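Prophenoloxidase b (Marsupenaeus japonicus, PDB 3WKY) carries a type 3 dicopper centre and, once activated, probably hydroxylates monophenols and oxidises o-diphenols in the hemolymph of a crustacean. Local coordinates at residues E183-Y188 against L240-V245; N234-S239 against V580-Q585; L507-D512 against L524-E529; F590-M595 against Q658-T663. All coordinates share one frame; numbering follows the deposited sequence. Where two conformers were deposited one is given.

How the interactions relate
From the N terminus, interaction 1 comes first: 183-188 meets 240-245, closing a largely helical loop inside the copper-containing domain. Before that loop ends, 234-239 opens interaction 2, so the two cross, and Tyr188 bonds Glu236 where they meet. Interaction 2 spans the longest loop, tying the last turns of helix 218-239 to 580-585 in the Ig-like domain. Nested within it, interaction 3 pairs 507-512 with 524-529 across a short loop, and Met235 packs against this pair. Interaction 4 follows in series, joining strands 588-598 and 655-664; strand 501-509 links it to interaction 3 through the same sheet, and Ile662 touches Pro581 of interaction 2.

Interaction 1 (E183-Y188 against L240-V245); sequences EHRVSY and LNLKPV
The Schellman motif that ends helix 218-239 is where Arg185 docks, with Asn241 as its C-prime residue at positive phi (61°). Arg185 meets the carbonyl of Leu240 side-on: NH2 donates to Leu240 O at 2.8 Å, and NE reaches the same Leu240 O at 3.3 Å, so one oxygen takes two hydrogens. Leu240 O lies close to the guanidinium plane. Bends at chi2 (-142°) and chi3 (-65°) swing the group round to this carbonyl, while Leu242 lays CD2 over one guanidinium face, 3.3 Å from Arg185 NH2. The rest of the contact is apolar. Leu240 CD1 sits 3.6 Å from Val186 CB and also approaches the edge of the Tyr188 ring, 3.8 Å from Tyr188 OH. Leu242 CD1 touches Val186 CG1 at 4.0 Å. The Tyr188 hydroxyl is bonded to Glu236, and Asn241 ND2 to the backbone oxygen of Asp309 of the second subunit, which places the turn at a subunit boundary. Val186 is the N-cap of helix 187-190, so the contact sets the start of one helix against the finish of another: a Schellman motif in which the carbonyl just before the C-prime residue is taken by an arginine.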
# COMPACT_ATOMS: atom_id res chain seq x y z
N GLU A 183 -20.53 0.90 -17.86
CA GLU A 183 -19.91 1.06 -19.18
C GLU A 183 -20.64 0.30 -20.28
O GLU A 183 -20.54 0.66 -21.45
CB GLU A 183 -18.44 0.65 -19.16
CG GLU A 183 -17.58 1.58 -18.34
CD GLU A 183 -17.53 2.99 -18.90
OE1 GLU A 183 -17.79 3.19 -20.12
OE2 GLU A 183 -17.22 3.91 -18.12
N HIS A 184 -21.36 -0.75 -19.91
CA HIS A 184 -22.12 -1.51 -20.90
C HIS A 184 -23.31 -0.72 -21.45
O HIS A 184 -23.80 -1.04 -22.54
CB HIS A 184 -22.57 -2.87 -20.34
CG HIS A 184 -23.13 -3.79 -21.38
ND1 HIS A 184 -24.48 -4.00 -21.54
CD2 HIS A 184 -22.52 -4.53 -22.34
CE1 HIS A 184 -24.68 -4.84 -22.54
NE2 HIS A 184 -23.50 -5.18 -23.04
N ARG A 185 -23.75 0.31 -20.73
CA ARG A 185 -24.88 1.15 -21.18
C ARG A 185 -24.58 1.83 -22.51
O ARG A 185 -25.51 2.21 -23.24
CB ARG A 185 -25.29 2.21 -20.13
CG ARG A 185 -25.94 1.67 -18.83
CD ARG A 185 -27.10 2.57 -18.30
NE ARG A 185 -26.72 3.92 -17.86
CZ ARG A 185 -26.13 4.22 -16.70
NH1 ARG A 185 -25.80 3.26 -15.82
NH2 ARG A 185 -25.85 5.48 -16.41
N VAL A 186 -23.30 2.00 -22.84
CA VAL A 186 -22.93 2.69 -24.08
C VAL A 186 -22.25 1.72 -25.06
O VAL A 186 -21.67 2.13 -26.07
CB VAL A 186 -22.19 4.05 -23.78
CG1 VAL A 186 -20.90 3.85 -23.01
CG2 VAL A 186 -21.97 4.90 -25.04
N SER A 187 -22.36 0.43 -24.78
CA SER A 187 -21.76 -0.57 -25.67
C SER A 187 -22.40 -0.58 -27.06
O SER A 187 -21.73 -0.87 -28.04
CB SER A 187 -21.79 -1.98 -25.04
OG SER A 187 -23.09 -2.51 -25.02
N TYR A 188 -23.69 -0.24 -27.16
CA TYR A 188 -24.33 -0.19 -28.49
C TYR A 188 -23.59 0.78 -29.43
O TYR A 188 -23.53 0.56 -30.64
CB TYR A 188 -25.81 0.20 -28.40
CG TYR A 188 -26.00 1.64 -28.00
CD1 TYR A 188 -26.05 1.99 -26.67
CD2 TYR A 188 -26.11 2.65 -28.96
CE1 TYR A 188 -26.19 3.29 -26.29
CE2 TYR A 188 -26.26 3.96 -28.58
CZ TYR A 188 -26.31 4.27 -27.25
OH TYR A 188 -26.45 5.57 -26.85
N LEU A 240 -26.88 9.25 -21.35
CA LEU A 240 -27.18 8.01 -20.65
C LEU A 240 -27.01 8.15 -19.13
O LEU A 240 -27.00 7.15 -18.41
CB LEU A 240 -26.24 6.92 -21.19
CG LEU A 240 -26.52 6.49 -22.63
CD1 LEU A 240 -25.33 5.73 -23.23
CD2 LEU A 240 -27.75 5.61 -22.65
N ASN A 241 -26.86 9.39 -18.66
CA ASN A 241 -26.58 9.64 -17.24
C ASN A 241 -25.27 9.01 -16.77
O ASN A 241 -25.14 8.63 -15.61
CB ASN A 241 -27.75 9.20 -16.34
CG ASN A 241 -28.92 10.16 -16.41
OD1 ASN A 241 -28.73 11.37 -16.53
ND2 ASN A 241 -30.15 9.64 -16.36
N LEU A 242 -24.29 8.92 -17.67
CA LEU A 242 -22.94 8.52 -17.29
C LEU A 242 -22.06 9.75 -17.15
O LEU A 242 -22.32 10.78 -17.76
CB LEU A 242 -22.33 7.58 -18.34
CG LEU A 242 -22.98 6.22 -18.52
CD1 LEU A 242 -22.45 5.56 -19.79
CD2 LEU A 242 -22.71 5.35 -17.31
N LYS A 243 -21.00 9.65 -16.35
CA LYS A 243 -20.04 10.75 -16.27
C LYS A 243 -19.16 10.71 -17.52
O LYS A 243 -18.92 9.63 -18.06
CB LYS A 243 -19.16 10.59 -15.02
CG LYS A 243 -19.94 10.74 -13.72
CD LYS A 243 -19.14 10.25 -12.51
CE LYS A 243 -18.28 11.36 -11.93
NZ LYS A 243 -17.18 11.79 -12.84
N PRO A 244 -18.70 11.88 -17.99
CA PRO A 244 -17.79 11.98 -19.15
C PRO A 244 -16.56 11.12 -18.94
O PRO A 244 -16.17 10.90 -17.79
CB PRO A 244 -17.38 13.45 -19.13
CG PRO A 244 -18.59 14.16 -18.53
CD PRO A 244 -19.11 13.21 -17.49
N VAL A 245 -15.95 10.65 -20.02
CA VAL A 245 -14.81 9.74 -19.89
C VAL A 245 -13.59 10.42 -19.23
O VAL A 245 -13.32 11.61 -19.44
CB VAL A 245 -14.42 9.15 -21.26
CG1 VAL A 245 -13.90 10.24 -22.21
CG2 VAL A 245 -13.40 8.04 -21.10

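Interaction 2 (N234-S239 against V580-Q585); sequences NMERLS and VPRGTQ
Arg582 leaves its backbone beside Glu236: its CB lies 3.2 Å from Glu236 OE2, and the two side chains cross at about a right angle. In one of its two conformers the chain runs straight from CG to NE, with CG opposite the backbone N (chi1 -180°). CG is still near Glu236 OE2, CD passes Ser239 CB at 4.1 Å, and NE is too far from the carboxylate for a salt bridge. At the tip NH1 turns back to its own loop, bonding Gly583 O at 2.9 Å. In this conformer charge probably adds little to the joining, which falls mainly to backbone amides. Arg582 N donates to Glu236 OE1 at 3.0 Å from above the carboxylate plane, and a water bridges Glu236 OE1 to Val580 O. One residue on, Gly583 N gives its hydrogen to Ser239 OG at 2.9 Å, while that hydroxyl donates to Met235 O. Met235 SD lies alongside Pro581 CG at 3.9 Å. With an alanine in place of Glu236, the Arg582 amide and the bridging water would probably lose their shared acceptor, and the Tyr188 hydroxyl its partner. Helix 218-239, which also carries His226 at the copper-oxygen cluster, belongs to the copper-containing domain and 580-585 to the Ig-like domain, so the contact is an interface between the two in the hemocyanin-type fold.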
# COMPACT_ATOMS: atom_id res chain seq x y z
N ASN A 234 -18.67 11.37 -25.42
CA ASN A 234 -19.12 12.02 -24.20
C ASN A 234 -20.56 12.52 -24.27
O ASN A 234 -21.26 12.52 -23.27
CB ASN A 234 -18.20 13.18 -23.81
CG ASN A 234 -17.02 12.73 -22.98
OD1 ASN A 234 -17.08 11.69 -22.29
ND2 ASN A 234 -15.93 13.51 -23.01
N MET A 235 -21.00 12.96 -25.45
CA MET A 235 -22.38 13.38 -25.57
C MET A 235 -23.31 12.20 -25.40
O MET A 235 -24.40 12.31 -24.84
CB MET A 235 -22.62 14.08 -26.91
CG MET A 235 -21.70 15.26 -27.09
SD MET A 235 -22.07 16.24 -28.56
CE MET A 235 -20.48 17.02 -28.71
N GLU A 236 -22.86 11.04 -25.88
CA GLU A 236 -23.63 9.83 -25.70
C GLU A 236 -23.65 9.45 -24.21
O GLU A 236 -24.70 9.05 -23.67
CB GLU A 236 -23.02 8.72 -26.57
CG GLU A 236 -23.98 7.68 -27.07
CD GLU A 236 -24.95 8.17 -28.15
OE1 GLU A 236 -24.86 9.34 -28.64
OE2 GLU A 236 -25.81 7.35 -28.51
N ARG A 237 -22.51 9.60 -23.53
CA ARG A 237 -22.45 9.28 -22.09
C ARG A 237 -23.40 10.19 -21.29
O ARG A 237 -24.16 9.71 -20.44
CB ARG A 237 -21.01 9.38 -21.56
CG ARG A 237 -20.05 8.35 -22.21
CD ARG A 237 -18.61 8.51 -21.70
NE ARG A 237 -18.50 8.10 -20.29
CZ ARG A 237 -18.31 6.85 -19.88
NH1 ARG A 237 -18.22 5.85 -20.75
NH2 ARG A 237 -18.23 6.58 -18.58
N LEU A 238 -23.34 11.49 -21.55
CA LEU A 238 -24.25 12.42 -20.87
C LEU A 238 -25.72 12.05 -21.14
O LEU A 238 -26.56 12.14 -20.23
CB LEU A 238 -23.96 13.88 -21.28
CG LEU A 238 -22.62 14.44 -20.77
CD1 LEU A 238 -22.28 15.77 -21.44
CD2 LEU A 238 -22.63 14.61 -19.25
N SER A 239 -26.02 11.62 -22.37
CA SER A 239 -27.38 11.19 -22.72
C SER A 239 -27.84 10.01 -21.88
O SER A 239 -29.03 9.77 -21.74
CB SER A 239 -27.48 10.80 -24.20
OG SER A 239 -27.18 11.90 -25.05
N VAL A 580 -26.50 12.12 -35.00
CA VAL A 580 -27.16 12.89 -33.94
C VAL A 580 -26.88 12.18 -32.62
O VAL A 580 -27.10 10.97 -32.51
CB VAL A 580 -28.68 12.96 -34.21
CG1 VAL A 580 -29.43 13.64 -33.04
CG2 VAL A 580 -28.95 13.70 -35.54
N PRO A 581 -26.37 12.91 -31.61
CA PRO A 581 -26.22 12.29 -30.28
C PRO A 581 -27.56 11.74 -29.78
O PRO A 581 -28.61 12.28 -30.15
CB PRO A 581 -25.76 13.46 -29.40
CG PRO A 581 -25.03 14.38 -30.35
CD PRO A 581 -25.84 14.29 -31.65
N ARG A 582 -27.53 10.69 -28.97
CA ARG A 582 -28.75 10.01 -28.51
C ARG A 582 -29.78 10.96 -27.91
O ARG A 582 -30.97 10.89 -28.24
CB ARG A 582 -28.40 8.93 -27.49
CG ARG A 582 -29.59 8.14 -26.93
CD ARG A 582 -29.15 7.38 -25.67
NE ARG A 582 -30.17 6.52 -25.06
CZ ARG A 582 -31.07 6.91 -24.16
NH1 ARG A 582 -31.12 8.17 -23.75
NH2 ARG A 582 -31.93 6.03 -23.66
N GLY A 583 -29.33 11.84 -27.02
CA GLY A 583 -30.25 12.69 -26.29
C GLY A 583 -31.00 11.88 -25.24
O GLY A 583 -30.67 10.71 -24.99
N THR A 584 -32.00 12.50 -24.61
CA THR A 584 -32.68 11.88 -23.48
C THR A 584 -34.18 11.80 -23.70
O THR A 584 -34.72 12.47 -24.58
CB THR A 584 -32.45 12.68 -22.17
OG1 THR A 584 -33.01 13.99 -22.31
CG2 THR A 584 -30.95 12.81 -21.86
N GLN A 585 -34.85 11.00 -22.89
CA GLN A 585 -36.30 10.89 -22.99
C GLN A 585 -37.01 12.24 -22.74
O GLN A 585 -38.02 12.54 -23.38
CB GLN A 585 -36.80 9.83 -22.01
CG GLN A 585 -38.31 9.69 -21.93
CD GLN A 585 -38.72 8.44 -21.19
OE1 GLN A 585 -38.92 8.46 -19.97
NE2 GLN A 585 -38.85 7.34 -21.92
O HOH W 1 -25.02 9.15 -31.58

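Interaction 3 (L507-D512 against L524-E529); sequences LAPKFD and LRYWTE
Leu507 and Thr528 form an antiparallel hydrogen-bonded pair, their CA atoms 5.3 Å apart, with Leu507 N bound to Thr528 O at 2.9 Å and Thr528 N to Leu507 O at the same length. Thr528 CG2 packs on the same side as Leu507 CB, 4.0 Å away. Just before the bridge, the CB of Trp527 heads away from strand 501-509, yet with CG anti to the carbonyl carbon (chi1 -65°) the indole turns back to Ala508. There Ala508 CB sits over the face of the six-membered ring, 3.8 Å from its centroid, in a CH-pi contact, and 3.5 Å from Trp527 CE3. Ala508 CB also touches Tyr526 CB at 3.9 Å, so the methyl is flanked by two aromatic residues. Pro509 carries the contact on, its CD 3.6 Å from Tyr526 CD1, the proline and tyrosine crossing at about a right angle. The Thr528 hydroxyl is bound by Asn228 and Arg232 of helix 218-239. From that helix Met235 packs on Thr528 and Leu238 on Tyr526. Strand 501-509 bonds on its other side, through Ala508, to His591 of strand 588-598, and strand 528-534 is the outermost strand of the sheet within this chain, lying against the helix.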
# COMPACT_ATOMS: atom_id res chain seq x y z
N LEU A 507 -21.60 21.56 -32.57
CA LEU A 507 -22.59 21.17 -31.58
C LEU A 507 -21.87 20.84 -30.27
O LEU A 507 -20.75 20.31 -30.31
CB LEU A 507 -23.33 19.90 -32.04
CG LEU A 507 -24.56 19.42 -31.27
CD1 LEU A 507 -25.79 20.25 -31.63
CD2 LEU A 507 -24.83 17.94 -31.54
N ALA A 508 -22.48 21.18 -29.13
CA ALA A 508 -21.98 20.75 -27.82
C ALA A 508 -23.13 20.76 -26.82
O ALA A 508 -24.06 21.55 -26.96
CB ALA A 508 -20.85 21.67 -27.34
N PRO A 509 -23.07 19.90 -25.80
CA PRO A 509 -24.12 19.99 -24.78
C PRO A 509 -24.04 21.33 -24.04
O PRO A 509 -22.95 21.91 -23.91
CB PRO A 509 -23.78 18.85 -23.80
CG PRO A 509 -22.89 17.93 -24.58
CD PRO A 509 -22.11 18.81 -25.52
N LYS A 510 -25.17 21.82 -23.56
CA LYS A 510 -25.18 23.07 -22.81
C LYS A 510 -24.76 22.86 -21.36
O LYS A 510 -24.06 23.71 -20.77
CB LYS A 510 -26.57 23.72 -22.90
CG LYS A 510 -26.66 25.08 -22.23
CD LYS A 510 -27.93 25.82 -22.63
CE LYS A 510 -27.99 27.22 -22.01
NZ LYS A 510 -29.23 27.94 -22.41
N PHE A 511 -25.16 21.73 -20.78
CA PHE A 511 -24.92 21.46 -19.36
C PHE A 511 -24.00 20.26 -19.15
O PHE A 511 -24.03 19.30 -19.93
CB PHE A 511 -26.25 21.19 -18.66
CG PHE A 511 -27.24 22.31 -18.83
CD1 PHE A 511 -27.21 23.42 -17.99
CD2 PHE A 511 -28.19 22.26 -19.84
CE1 PHE A 511 -28.12 24.46 -18.16
CE2 PHE A 511 -29.10 23.30 -20.01
CZ PHE A 511 -29.06 24.40 -19.18
N ASP A 512 -23.19 20.32 -18.10
CA ASP A 512 -22.38 19.16 -17.72
C ASP A 512 -23.18 18.12 -16.93
O ASP A 512 -24.40 18.23 -16.81
CB ASP A 512 -21.11 19.58 -16.96
CG ASP A 512 -21.41 20.21 -15.60
OD1 ASP A 512 -22.51 20.01 -15.04
OD2 ASP A 512 -20.52 20.91 -15.08
N LEU A 524 -14.77 23.92 -25.00
CA LEU A 524 -13.71 23.58 -25.95
C LEU A 524 -13.48 22.07 -26.06
O LEU A 524 -13.09 21.57 -27.12
CB LEU A 524 -12.38 24.24 -25.58
CG LEU A 524 -12.27 25.76 -25.66
CD1 LEU A 524 -10.88 26.20 -25.24
CD2 LEU A 524 -12.58 26.24 -27.08
N ARG A 525 -13.72 21.34 -24.98
CA ARG A 525 -13.42 19.91 -25.00
C ARG A 525 -14.58 19.14 -25.64
O ARG A 525 -14.47 17.93 -25.86
CB ARG A 525 -13.18 19.38 -23.58
CG ARG A 525 -12.21 20.22 -22.73
CD ARG A 525 -10.84 20.44 -23.41
NE ARG A 525 -10.27 19.21 -23.98
CZ ARG A 525 -9.60 18.30 -23.27
NH1 ARG A 525 -9.46 18.45 -21.95
NH2 ARG A 525 -9.11 17.22 -23.87
N TYR A 526 -15.67 19.84 -25.93
CA TYR A 526 -16.90 19.21 -26.44
C TYR A 526 -17.27 19.50 -27.91
O TYR A 526 -17.94 18.69 -28.52
CB TYR A 526 -18.11 19.55 -25.57
CG TYR A 526 -18.26 18.70 -24.32
CD1 TYR A 526 -18.99 17.52 -24.34
CD2 TYR A 526 -17.68 19.09 -23.11
CE1 TYR A 526 -19.13 16.73 -23.20
CE2 TYR A 526 -17.82 18.31 -21.96
CZ TYR A 526 -18.55 17.14 -22.01
OH TYR A 526 -18.70 16.37 -20.88
N TRP A 527 -16.89 20.66 -28.45
CA TRP A 527 -17.40 21.04 -29.79
C TRP A 527 -17.14 19.97 -30.84
O TRP A 527 -16.01 19.52 -31.00
CB TRP A 527 -16.79 22.35 -30.27
CG TRP A 527 -17.19 23.52 -29.43
CD1 TRP A 527 -16.37 24.26 -28.63
CD2 TRP A 527 -18.50 24.08 -29.30
NE1 TRP A 527 -17.10 25.25 -28.01
CE2 TRP A 527 -18.41 25.16 -28.41
CE3 TRP A 527 -19.75 23.77 -29.87
CZ2 TRP A 527 -19.52 25.94 -28.05
CZ3 TRP A 527 -20.85 24.54 -29.51
CH2 TRP A 527 -20.73 25.61 -28.60
N THR A 528 -18.20 19.57 -31.56
CA THR A 528 -18.05 18.60 -32.64
C THR A 528 -18.64 19.15 -33.93
O THR A 528 -19.63 19.89 -33.91
CB THR A 528 -18.68 17.22 -32.31
OG1 THR A 528 -18.37 16.28 -33.35
CG2 THR A 528 -20.21 17.33 -32.14
N GLU A 529 -18.00 18.82 -35.04
CA GLU A 529 -18.43 19.34 -36.34
C GLU A 529 -19.81 18.82 -36.73
O GLU A 529 -20.08 17.62 -36.67
CB GLU A 529 -17.40 18.99 -37.42
CG GLU A 529 -17.73 19.56 -38.82
CD GLU A 529 -16.60 19.37 -39.80
OE1 GLU A 529 -15.41 19.52 -39.39
OE2 GLU A 529 -16.89 19.08 -40.99

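Interaction 4 (F590-M595 against Q658-T663); sequences FHFFVM and QEVTIT
Gln658 O is held by the amide of Phe592, N to O 2.8 Å, and more weakly by a water that also donates to Glu659 OE2 and lies 2.8 Å from His591 ND1. This is an antiparallel pairing in the sheet of the Ig-like domain, strands 588-598 and 655-664 being neighbours. Gln658 N returns a bond to Phe592 O, and the Phe590 and Val660 backbones repeat the exchange, Phe590 N meeting Val660 O at 2.9 Å. His591 and Glu659, the non-hydrogen-bonded pair between them, share the opposite face of the sheet from Phe590, Phe592, Gln658 and Val660. The water bridges their side chains, and Glu659 OE2 has a salt bridge to Lys510. On the phenylalanine face, Ile662 sets CD1 over the Phe590 ring, 3.9 Å from its centroid, in a CH-pi contact, the two side chains crossing at about a right angle. With CG opposite the carbonyl carbon (chi1 -70°), the ring is turned along the strand toward Ile662, while Phe590 CB touches Val660 CG2 at 4.1 Å. Phe592 packs its CB 3.7 Å from Gln658 CG, and its CD2 touches Val660 CG1 at 4.1 Å. A serine in place of Phe590 would probably leave Ile662 without the ring it covers and open a gap beside Leu507 and Pro509, which pack on the same ring. Between the two bonded pairs, Glu659 CA points a hydrogen at Phe590 O, 3.3 Å from the carbon.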
# COMPACT_ATOMS: atom_id res chain seq x y z
N PHE A 590 -28.67 21.30 -26.48
CA PHE A 590 -27.36 21.47 -27.11
C PHE A 590 -27.18 22.86 -27.70
O PHE A 590 -28.12 23.44 -28.26
CB PHE A 590 -27.16 20.46 -28.24
CG PHE A 590 -27.00 19.04 -27.78
CD1 PHE A 590 -28.10 18.29 -27.41
CD2 PHE A 590 -25.74 18.43 -27.78
CE1 PHE A 590 -27.97 16.97 -27.00
CE2 PHE A 590 -25.59 17.11 -27.37
CZ PHE A 590 -26.71 16.38 -26.98
N HIS A 591 -25.96 23.39 -27.59
CA HIS A 591 -25.58 24.57 -28.35
C HIS A 591 -25.41 24.19 -29.81
O HIS A 591 -24.87 23.13 -30.12
CB HIS A 591 -24.24 25.13 -27.86
CG HIS A 591 -24.27 25.69 -26.47
ND1 HIS A 591 -25.09 26.73 -26.10
CD2 HIS A 591 -23.52 25.39 -25.38
CE1 HIS A 591 -24.87 27.03 -24.83
NE2 HIS A 591 -23.92 26.23 -24.37
N PHE A 592 -25.83 25.09 -30.71
CA PHE A 592 -25.69 24.90 -32.15
C PHE A 592 -25.02 26.19 -32.63
O PHE A 592 -25.68 27.20 -32.89
CB PHE A 592 -27.09 24.71 -32.75
CG PHE A 592 -27.13 24.25 -34.19
CD1 PHE A 592 -27.17 25.18 -35.23
CD2 PHE A 592 -27.26 22.90 -34.50
CE1 PHE A 592 -27.26 24.77 -36.56
CE2 PHE A 592 -27.36 22.48 -35.83
CZ PHE A 592 -27.36 23.42 -36.86
N PHE A 593 -23.70 26.17 -32.68
CA PHE A 593 -22.90 27.36 -32.99
C PHE A 593 -22.77 27.52 -34.50
O PHE A 593 -22.47 26.55 -35.20
CB PHE A 593 -21.50 27.20 -32.37
CG PHE A 593 -20.46 28.23 -32.83
CD1 PHE A 593 -19.74 28.04 -34.02
CD2 PHE A 593 -20.15 29.32 -32.05
CE1 PHE A 593 -18.78 28.95 -34.44
CE2 PHE A 593 -19.19 30.25 -32.45
CZ PHE A 593 -18.50 30.06 -33.65
N VAL A 594 -22.99 28.74 -35.00
CA VAL A 594 -22.90 29.01 -36.44
C VAL A 594 -21.98 30.20 -36.69
O VAL A 594 -22.18 31.27 -36.12
CB VAL A 594 -24.30 29.35 -37.03
CG1 VAL A 594 -24.20 29.63 -38.54
CG2 VAL A 594 -25.29 28.23 -36.74
N MET A 595 -20.98 30.02 -37.55
CA MET A 595 -20.13 31.13 -37.95
C MET A 595 -20.03 31.27 -39.47
O MET A 595 -19.82 30.29 -40.19
CB MET A 595 -18.73 30.99 -37.35
CG MET A 595 -17.80 32.14 -37.69
SD MET A 595 -16.16 31.84 -36.98
CE MET A 595 -15.31 33.40 -37.31
N GLN A 658 -27.28 29.24 -31.64
CA GLN A 658 -28.62 28.66 -31.65
C GLN A 658 -28.65 27.52 -30.63
O GLN A 658 -27.62 27.16 -30.05
CB GLN A 658 -28.97 28.24 -33.11
CG GLN A 658 -29.90 27.05 -33.34
CD GLN A 658 -31.38 27.40 -33.40
OE1 GLN A 658 -31.81 28.46 -32.95
NE2 GLN A 658 -32.16 26.48 -33.97
N GLU A 659 -29.83 26.96 -30.40
CA GLU A 659 -30.00 25.90 -29.42
C GLU A 659 -30.98 24.88 -29.99
O GLU A 659 -32.00 25.26 -30.58
CB GLU A 659 -30.56 26.53 -28.15
CG GLU A 659 -30.27 25.79 -26.89
CD GLU A 659 -30.62 26.60 -25.64
OE1 GLU A 659 -31.76 26.47 -25.15
OE2 GLU A 659 -29.76 27.37 -25.16
N VAL A 660 -30.68 23.60 -29.84
CA VAL A 660 -31.63 22.55 -30.23
C VAL A 660 -31.85 21.59 -29.07
O VAL A 660 -31.03 21.52 -28.15
CB VAL A 660 -31.17 21.76 -31.48
CG1 VAL A 660 -30.92 22.72 -32.65
CG2 VAL A 660 -29.94 20.91 -31.19
N THR A 661 -32.97 20.88 -29.11
CA THR A 661 -33.25 19.83 -28.14
C THR A 661 -33.16 18.50 -28.86
O THR A 661 -33.61 18.37 -30.00
CB THR A 661 -34.66 20.02 -27.53
OG1 THR A 661 -34.71 21.28 -26.84
CG2 THR A 661 -35.00 18.90 -26.55
N ILE A 662 -32.55 17.51 -28.22
CA ILE A 662 -32.50 16.17 -28.82
C ILE A 662 -33.17 15.18 -27.88
O ILE A 662 -32.83 15.09 -26.70
CB ILE A 662 -31.03 15.71 -29.10
CG1 ILE A 662 -30.32 16.73 -29.99
CG2 ILE A 662 -31.03 14.32 -29.74
CD1 ILE A 662 -28.91 16.34 -30.39
N THR A 663 -34.13 14.43 -28.41
CA THR A 663 -34.98 13.58 -27.59
C THR A 663 -34.93 12.14 -28.09
O THR A 663 -35.23 11.87 -29.25
CB THR A 663 -36.43 14.09 -27.61
OG1 THR A 663 -36.50 15.35 -26.94
CG2 THR A 663 -37.38 13.11 -26.92
O HOH W 2 -27.45 28.03 -26.74